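Local coordinates for type II restriction enzyme ngomi (Neisseria gonorrhoeae, PDB 1FIU), which recognises the double-stranded DNA sequence 5'-GCCGGC-3' and cleaves it after the first G, working as a magnesium-dependent homotetrameric endonuclease, at residues Ser230-Thr235 and Asp239-Phe244; His215-Thr220 and Ser278-Asp283; Gln251-Leu256 and Asp263-Met268. All coordinates share one frame; numbering follows the deposited sequence.

Followed from the N terminus, the chain enters these contacts at strand 215-220, the first half of contact 2. It continues into helix 225-232, and contact 1 then closes a short loop between the end of that helix and strand 240-243, parallel to 215-220 and next to it in the sheet. Contact 3 follows in series, joining helix 246-256 to helix 259-270. After strand 274-276 the chain reaches helix 280-283, whose return to strand 215-220 completes contact 2 and encloses the other two. Tyr242 hydrogen-bonds Asp283 and so links contacts 1 and 2, whereas Met268 of contact 3 packs on Ala232 of contact 1.

Contact 1. Residues Ser230-Thr235 and Asp239-Phe244; sequences SIALGT and DCVYHF
Val241 meets the end of helix 225-232 with a single methyl, CG2, which lies against the flank of Ala232. This methyl is nearly equidistant from the backbone and the side chain of the alanine, with CG2 of Val241 3.7 Å from CA of Ala232 and 3.8 Å from its CB. The two beta carbons are themselves close, Val241 CB lying 4.1 Å from Ala232 CB. Val241 points its side chain at the helix, whereas the methyl of Ala232 projects across the line of approach; the alanine thus offers its side to the incoming methyl. With chi1 of 173°, Val241 holds CG1 opposite its own backbone N, which leaves CG2 on the N side, where it faces the helix. Ile231 joins the same methyl from the preceding position through one branch: its CG2 is 4.2 Å from Val241 CG2, a looser touch. Ile231 also packs on Ala198 and Arg199 of helix 197-208.

This is the return step of a beta-alpha-beta unit, in which strand 215-220, helix 225-232 and strand 240-243 follow one another and the two parallel strands lie side by side. Helical backbone angles stop after Ala232, so the contact forms just where the chain turns back toward the sheet. In the sheet, Val241 is flanked by Val218 of strand 215-220 and Leu274 of strand 274-276.

All three touching residues are buried and hydrocarbon alone meets across the interface. A methyl and two beta-branched side chains carry no directional bond here, so this patch rests on shape and exclusion of water, while Arg273 ties the two backbones by hydrogen bonds to Gly234 O and Asp239 O.

Contact 2. Residues His215-Thr220 and Ser278-Asp283; sequences HIVVVT and SDLPLD
OD2 of Asp283, the residue whose backbone meets His215, is gripped by two groups, the hydroxyl of Tyr242 through a hydrogen bond and NZ of Lys275 through a salt bridge, while OD1 accepts from the backbone N of Ser169 in the third subunit; these are partners that would favour the ionised carboxylate. Towards His215 the aspartate turns its backbone instead. NE2 of His215 lies 3.1 Å from the carbonyl O of Asp283, which approaches the imidazole obliquely.

The apolar part is built on Leu280, whose forked end is shared between two valines two positions apart on the strand. Its CD2 lies 3.8 Å from CG2 of Val219, and its CD1 is 4.1 Å from CG2 of Val217. Both valines direct their side chains at the helix, as alternate residues on one face of a strand do, yet they present CG2 by different torsions: chi1 is -59° in Val217 and 175° in Val219. With CG extended opposite the backbone N (-177°), Leu280 sends its fork toward the strand.

Helix 280-283 is thereby seated on the face of the sheet to which His215, Val217 and Val219 point, and Tyr242 of the adjoining strand packs against both Val217 and Leu280. Ile184 of strand 179-187, which also carries the magnesium ligand Cys186, touches Val217 and Val219 from the other neighbouring strand, and helix 62-81 adds Cys73 against Val219 and Val77 against Leu280.

Contact 3. Residues Gln251-Leu256 and Asp263-Met268; sequences QILQSL and DLFYIM
Leu253 and Phe265 make the close-packed part of this contact, both buried and both directed at the facing helix. The leucine spends one methyl on it: CD1 lies 3.9 Å from CB of Phe265 and equally 3.9 Å from its ring atom CD1, so it nests at the base of the ring. With CG opposite its backbone N (chi1 174°), Phe265 carries the ring back along helix 246-256, where Leu246, Leu249 and Glu250 receive it. Phe265 also sets its CD2 over the centre of the Tyr266 ring, 3.7 Å above that plane, so the buried aromatic backs the outer one.

Helices 246-256 and 259-270 are joined by a very short connection and run in roughly opposite directions, forming an alpha-alpha hairpin. Leu253 also touches Ile43 of helix 38-50 and Pro225 of helix 225-232, the helix on which Met268 packs too.

Toward solvent the contact is polar and thinner. The exposed Gln254 bends at chi2 (-80°), and its NE2 donates to OH of Tyr266 at 3.0 Å, through a noticeably bent bond with an angle of 143° at the hydrogen. The two side chains cross at about a right angle; the amide nitrogen comes to the edge of the phenol, 3.8 Å from CE1 of Tyr266. The phenol oxygen is held more strongly by a second hydrogen bond, to the carboxylate of Glu250 on the same helix as Gln254.

Contact 1. Residues Ser230-Thr235 and Asp239-Phe244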
# COMPACT_ATOMS: atom_id res chain seq x y z
N SER I 230 -0.72 19.41 4.88
CA SER I 230 0.18 18.31 5.22
C SER I 230 -0.59 17.00 5.46
O SER I 230 0.00 15.94 5.42
CB SER I 230 1.06 18.64 6.44
OG SER I 230 0.32 18.75 7.64
N ILE I 231 -1.89 17.08 5.73
CA ILE I 231 -2.69 15.86 5.86
C ILE I 231 -3.80 15.79 4.80
O ILE I 231 -4.20 14.70 4.39
CB ILE I 231 -3.27 15.72 7.31
CG1 ILE I 231 -3.98 14.36 7.49
CG2 ILE I 231 -4.20 16.86 7.62
CD1 ILE I 231 -3.04 13.14 7.42
N ALA I 232 -4.27 16.94 4.30
CA ALA I 232 -5.35 16.95 3.31
C ALA I 232 -4.92 16.59 1.89
O ALA I 232 -5.66 15.93 1.15
CB ALA I 232 -6.04 18.32 3.30
N LEU I 233 -3.73 17.01 1.48
CA LEU I 233 -3.31 16.69 0.11
C LEU I 233 -2.97 15.22 -0.07
O LEU I 233 -2.52 14.56 0.85
CB LEU I 233 -2.09 17.54 -0.30
CG LEU I 233 -2.33 19.04 -0.40
CD1 LEU I 233 -0.97 19.69 -0.75
CD2 LEU I 233 -3.37 19.40 -1.45
N GLY I 234 -3.20 14.71 -1.28
CA GLY I 234 -2.90 13.32 -1.57
C GLY I 234 -4.12 12.46 -1.29
O GLY I 234 -5.07 12.92 -0.65
N THR I 235 -4.08 11.21 -1.77
CA THR I 235 -5.20 10.29 -1.58
C THR I 235 -4.68 8.91 -1.20
O THR I 235 -3.50 8.60 -1.38
CB THR I 235 -6.04 10.13 -2.88
OG1 THR I 235 -5.19 9.70 -3.95
CG2 THR I 235 -6.69 11.45 -3.26
N ASP I 239 -10.02 9.92 3.65
CA ASP I 239 -11.12 10.20 2.71
C ASP I 239 -11.25 11.69 2.40
O ASP I 239 -11.40 12.07 1.23
CB ASP I 239 -12.47 9.74 3.27
CG ASP I 239 -12.56 8.23 3.50
OD1 ASP I 239 -11.62 7.49 3.15
OD2 ASP I 239 -13.59 7.80 4.03
N CYS I 240 -11.25 12.50 3.45
CA CYS I 240 -11.41 13.95 3.33
C CYS I 240 -11.11 14.59 4.69
O CYS I 240 -11.20 13.93 5.72
CB CYS I 240 -12.86 14.27 2.93
SG CYS I 240 -13.09 16.02 2.36
N VAL I 241 -10.74 15.87 4.68
CA VAL I 241 -10.47 16.61 5.91
C VAL I 241 -11.57 17.65 6.08
O VAL I 241 -12.08 18.20 5.09
CB VAL I 241 -9.08 17.30 5.84
CG1 VAL I 241 -8.84 18.22 7.04
CG2 VAL I 241 -8.00 16.23 5.83
N TYR I 242 -11.97 17.91 7.32
CA TYR I 242 -13.04 18.86 7.59
C TYR I 242 -12.53 19.93 8.55
O TYR I 242 -11.96 19.61 9.58
CB TYR I 242 -14.23 18.13 8.22
CG TYR I 242 -14.81 17.11 7.26
CD1 TYR I 242 -14.17 15.88 7.05
CD2 TYR I 242 -15.97 17.39 6.54
CE1 TYR I 242 -14.69 14.94 6.12
CE2 TYR I 242 -16.49 16.47 5.61
CZ TYR I 242 -15.84 15.24 5.41
OH TYR I 242 -16.34 14.36 4.48
N HIS I 243 -12.72 21.21 8.18
CA HIS I 243 -12.25 22.33 8.98
C HIS I 243 -13.35 22.81 9.92
O HIS I 243 -14.52 22.92 9.52
CB HIS I 243 -11.80 23.49 8.05
CG HIS I 243 -10.99 24.54 8.75
ND1 HIS I 243 -11.54 25.69 9.27
CD2 HIS I 243 -9.68 24.56 9.09
CE1 HIS I 243 -10.60 26.37 9.91
NE2 HIS I 243 -9.46 25.71 9.82
N PHE I 244 -12.96 23.14 11.15
CA PHE I 244 -13.92 23.58 12.15
C PHE I 244 -14.63 24.90 11.84
O PHE I 244 -15.69 25.18 12.40
CB PHE I 244 -13.26 23.66 13.55
CG PHE I 244 -12.72 25.02 13.91
CD1 PHE I 244 -13.19 25.68 15.04
CD2 PHE I 244 -11.70 25.62 13.15
CE1 PHE I 244 -12.66 26.92 15.43
CE2 PHE I 244 -11.16 26.87 13.54
CZ PHE I 244 -11.64 27.50 14.67

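Contact 2. Residues His215-Thr220 and Ser278-Asp283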
# COMPACT_ATOMS: atom_id res chain seq x y z
N HIS I 215 -15.64 4.99 7.03
CA HIS I 215 -15.28 6.35 6.63
C HIS I 215 -13.97 6.61 7.43
O HIS I 215 -13.84 6.19 8.57
CB HIS I 215 -16.33 7.35 7.12
CG HIS I 215 -17.57 7.37 6.29
ND1 HIS I 215 -18.68 6.60 6.56
CD2 HIS I 215 -17.87 8.09 5.18
CE1 HIS I 215 -19.62 6.85 5.66
NE2 HIS I 215 -19.15 7.75 4.81
N ILE I 216 -13.01 7.31 6.83
CA ILE I 216 -11.76 7.67 7.50
C ILE I 216 -11.61 9.17 7.23
O ILE I 216 -11.31 9.58 6.09
CB ILE I 216 -10.54 6.90 6.92
CG1 ILE I 216 -10.73 5.38 7.11
CG2 ILE I 216 -9.25 7.31 7.67
CD1 ILE I 216 -9.65 4.54 6.49
N VAL I 217 -11.84 9.98 8.26
CA VAL I 217 -11.78 11.44 8.08
C VAL I 217 -10.99 12.11 9.19
O VAL I 217 -10.71 11.51 10.22
CB VAL I 217 -13.20 12.04 8.04
CG1 VAL I 217 -14.01 11.42 6.90
CG2 VAL I 217 -13.90 11.80 9.43
N VAL I 218 -10.63 13.37 8.96
CA VAL I 218 -9.89 14.14 9.96
C VAL I 218 -10.63 15.46 10.13
O VAL I 218 -11.06 16.05 9.15
CB VAL I 218 -8.46 14.47 9.49
CG1 VAL I 218 -7.77 15.33 10.53
CG2 VAL I 218 -7.67 13.18 9.24
N VAL I 219 -10.79 15.91 11.38
CA VAL I 219 -11.43 17.21 11.65
C VAL I 219 -10.35 18.04 12.34
O VAL I 219 -9.68 17.56 13.24
CB VAL I 219 -12.65 17.07 12.60
CG1 VAL I 219 -13.20 18.49 12.95
CG2 VAL I 219 -13.74 16.23 11.93
N THR I 220 -10.19 19.30 11.92
CA THR I 220 -9.13 20.11 12.51
C THR I 220 -9.52 21.57 12.71
O THR I 220 -10.40 22.09 12.02
CB THR I 220 -7.85 20.03 11.60
OG1 THR I 220 -6.74 20.64 12.28
CG2 THR I 220 -8.09 20.74 10.26
N SER I 278 -19.69 21.28 8.89
CA SER I 278 -21.11 21.03 8.60
C SER I 278 -21.35 20.03 7.46
O SER I 278 -22.46 19.53 7.28
CB SER I 278 -21.87 22.36 8.28
OG SER I 278 -21.49 22.90 7.03
N ASP I 279 -20.32 19.74 6.68
CA ASP I 279 -20.45 18.78 5.58
C ASP I 279 -20.29 17.35 6.10
O ASP I 279 -20.72 16.37 5.46
CB ASP I 279 -19.34 19.04 4.56
CG ASP I 279 -19.55 20.33 3.81
OD1 ASP I 279 -20.63 20.45 3.21
OD2 ASP I 279 -18.65 21.21 3.83
N LEU I 280 -19.69 17.23 7.28
CA LEU I 280 -19.40 15.89 7.81
C LEU I 280 -20.60 14.98 8.07
O LEU I 280 -20.60 13.82 7.63
CB LEU I 280 -18.52 15.99 9.06
CG LEU I 280 -18.10 14.62 9.64
CD1 LEU I 280 -17.44 13.75 8.55
CD2 LEU I 280 -17.15 14.84 10.81
N PRO I 281 -21.63 15.46 8.79
CA PRO I 281 -22.78 14.57 9.04
C PRO I 281 -23.38 14.00 7.76
O PRO I 281 -23.63 12.80 7.66
CB PRO I 281 -23.76 15.47 9.79
CG PRO I 281 -22.86 16.45 10.49
CD PRO I 281 -21.83 16.77 9.43
N LEU I 282 -23.58 14.85 6.75
CA LEU I 282 -24.13 14.37 5.48
C LEU I 282 -23.15 13.44 4.75
O LEU I 282 -23.57 12.48 4.10
CB LEU I 282 -24.51 15.55 4.57
CG LEU I 282 -25.96 16.02 4.68
CD1 LEU I 282 -26.10 17.38 3.97
CD2 LEU I 282 -26.92 14.98 4.07
N ASP I 283 -21.84 13.71 4.84
CA ASP I 283 -20.88 12.83 4.18
C ASP I 283 -20.87 11.44 4.86
O ASP I 283 -20.54 10.45 4.23
CB ASP I 283 -19.48 13.45 4.17
CG ASP I 283 -19.30 14.43 3.01
OD1 ASP I 283 -20.23 14.55 2.18
OD2 ASP I 283 -18.23 15.06 2.94

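Contact 3. Residues Gln251-Leu256 and Asp263-Met268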
# COMPACT_ATOMS: atom_id res chain seq x y z
N GLN I 251 -13.22 33.57 4.40
CA GLN I 251 -13.47 35.02 4.47
C GLN I 251 -12.21 35.78 4.89
O GLN I 251 -11.89 36.85 4.32
CB GLN I 251 -14.61 35.31 5.44
CG GLN I 251 -15.17 36.75 5.37
CD GLN I 251 -16.40 36.93 6.26
OE1 GLN I 251 -17.32 36.11 6.25
NE2 GLN I 251 -16.41 38.02 7.03
N ILE I 252 -11.49 35.26 5.89
CA ILE I 252 -10.29 35.97 6.34
C ILE I 252 -9.21 35.96 5.28
O ILE I 252 -8.56 36.99 5.04
CB ILE I 252 -9.76 35.41 7.67
CG1 ILE I 252 -10.83 35.60 8.75
CG2 ILE I 252 -8.48 36.15 8.11
CD1 ILE I 252 -11.29 37.08 8.88
N LEU I 253 -9.00 34.81 4.63
CA LEU I 253 -7.99 34.75 3.58
C LEU I 253 -8.33 35.76 2.49
O LEU I 253 -7.45 36.46 1.98
CB LEU I 253 -7.93 33.35 2.97
CG LEU I 253 -7.46 32.26 3.94
CD1 LEU I 253 -7.63 30.89 3.27
CD2 LEU I 253 -6.01 32.45 4.34
N GLN I 254 -9.60 35.85 2.12
CA GLN I 254 -10.02 36.79 1.08
C GLN I 254 -9.81 38.23 1.53
O GLN I 254 -9.29 39.05 0.78
CB GLN I 254 -11.48 36.57 0.71
CG GLN I 254 -11.73 35.26 -0.06
CD GLN I 254 -11.39 35.39 -1.55
OE1 GLN I 254 -10.75 36.36 -1.99
NE2 GLN I 254 -11.81 34.40 -2.34
N SER I 255 -10.23 38.52 2.76
CA SER I 255 -10.10 39.88 3.30
C SER I 255 -8.67 40.38 3.33
O SER I 255 -8.40 41.52 2.92
CB SER I 255 -10.68 39.93 4.72
OG SER I 255 -12.08 39.83 4.67
N LEU I 256 -7.75 39.55 3.84
CA LEU I 256 -6.33 39.91 3.94
C LEU I 256 -5.53 39.74 2.65
O LEU I 256 -4.35 40.08 2.60
CB LEU I 256 -5.65 39.09 5.05
CG LEU I 256 -6.33 39.20 6.42
CD1 LEU I 256 -5.54 38.42 7.45
CD2 LEU I 256 -6.41 40.68 6.83
N ASP I 263 -4.73 30.35 -2.78
CA ASP I 263 -4.52 29.39 -3.86
C ASP I 263 -4.52 27.96 -3.30
O ASP I 263 -5.13 27.06 -3.88
CB ASP I 263 -3.19 29.65 -4.56
CG ASP I 263 -3.22 30.90 -5.43
OD1 ASP I 263 -4.32 31.48 -5.59
OD2 ASP I 263 -2.17 31.30 -5.97
N LEU I 264 -3.84 27.77 -2.18
CA LEU I 264 -3.74 26.44 -1.58
C LEU I 264 -5.09 26.01 -1.02
O LEU I 264 -5.50 24.85 -1.19
CB LEU I 264 -2.64 26.44 -0.50
CG LEU I 264 -2.34 25.08 0.16
CD1 LEU I 264 -2.16 23.98 -0.91
CD2 LEU I 264 -1.08 25.22 1.01
N PHE I 265 -5.79 26.94 -0.38
CA PHE I 265 -7.12 26.69 0.15
C PHE I 265 -8.03 26.18 -0.98
O PHE I 265 -8.72 25.18 -0.82
CB PHE I 265 -7.72 27.98 0.73
CG PHE I 265 -9.15 27.85 1.18
CD1 PHE I 265 -9.46 27.48 2.50
CD2 PHE I 265 -10.20 28.16 0.31
CE1 PHE I 265 -10.79 27.43 2.93
CE2 PHE I 265 -11.52 28.11 0.73
CZ PHE I 265 -11.82 27.74 2.06
N TYR I 266 -8.07 26.88 -2.12
CA TYR I 266 -8.93 26.41 -3.21
C TYR I 266 -8.46 25.13 -3.86
O TYR I 266 -9.29 24.38 -4.38
CB TYR I 266 -9.16 27.52 -4.26
CG TYR I 266 -10.06 28.60 -3.72
CD1 TYR I 266 -9.59 29.89 -3.49
CD2 TYR I 266 -11.38 28.31 -3.34
CE1 TYR I 266 -10.39 30.87 -2.90
CE2 TYR I 266 -12.20 29.28 -2.74
CZ TYR I 266 -11.69 30.55 -2.53
OH TYR I 266 -12.46 31.52 -1.92
N ILE I 267 -7.17 24.85 -3.85
CA ILE I 267 -6.69 23.59 -4.41
C ILE I 267 -7.31 22.47 -3.58
O ILE I 267 -7.81 21.47 -4.12
CB ILE I 267 -5.16 23.47 -4.34
CG1 ILE I 267 -4.55 24.34 -5.45
CG2 ILE I 267 -4.72 22.01 -4.53
CD1 ILE I 267 -3.07 24.48 -5.34
N MET I 268 -7.28 22.64 -2.26
CA MET I 268 -7.85 21.63 -1.37
C MET I 268 -9.37 21.57 -1.43
O MET I 268 -9.94 20.48 -1.47
CB MET I 268 -7.40 21.87 0.08
CG MET I 268 -5.91 21.71 0.28
SD MET I 268 -5.42 21.83 2.00
CE MET I 268 -5.51 23.66 2.29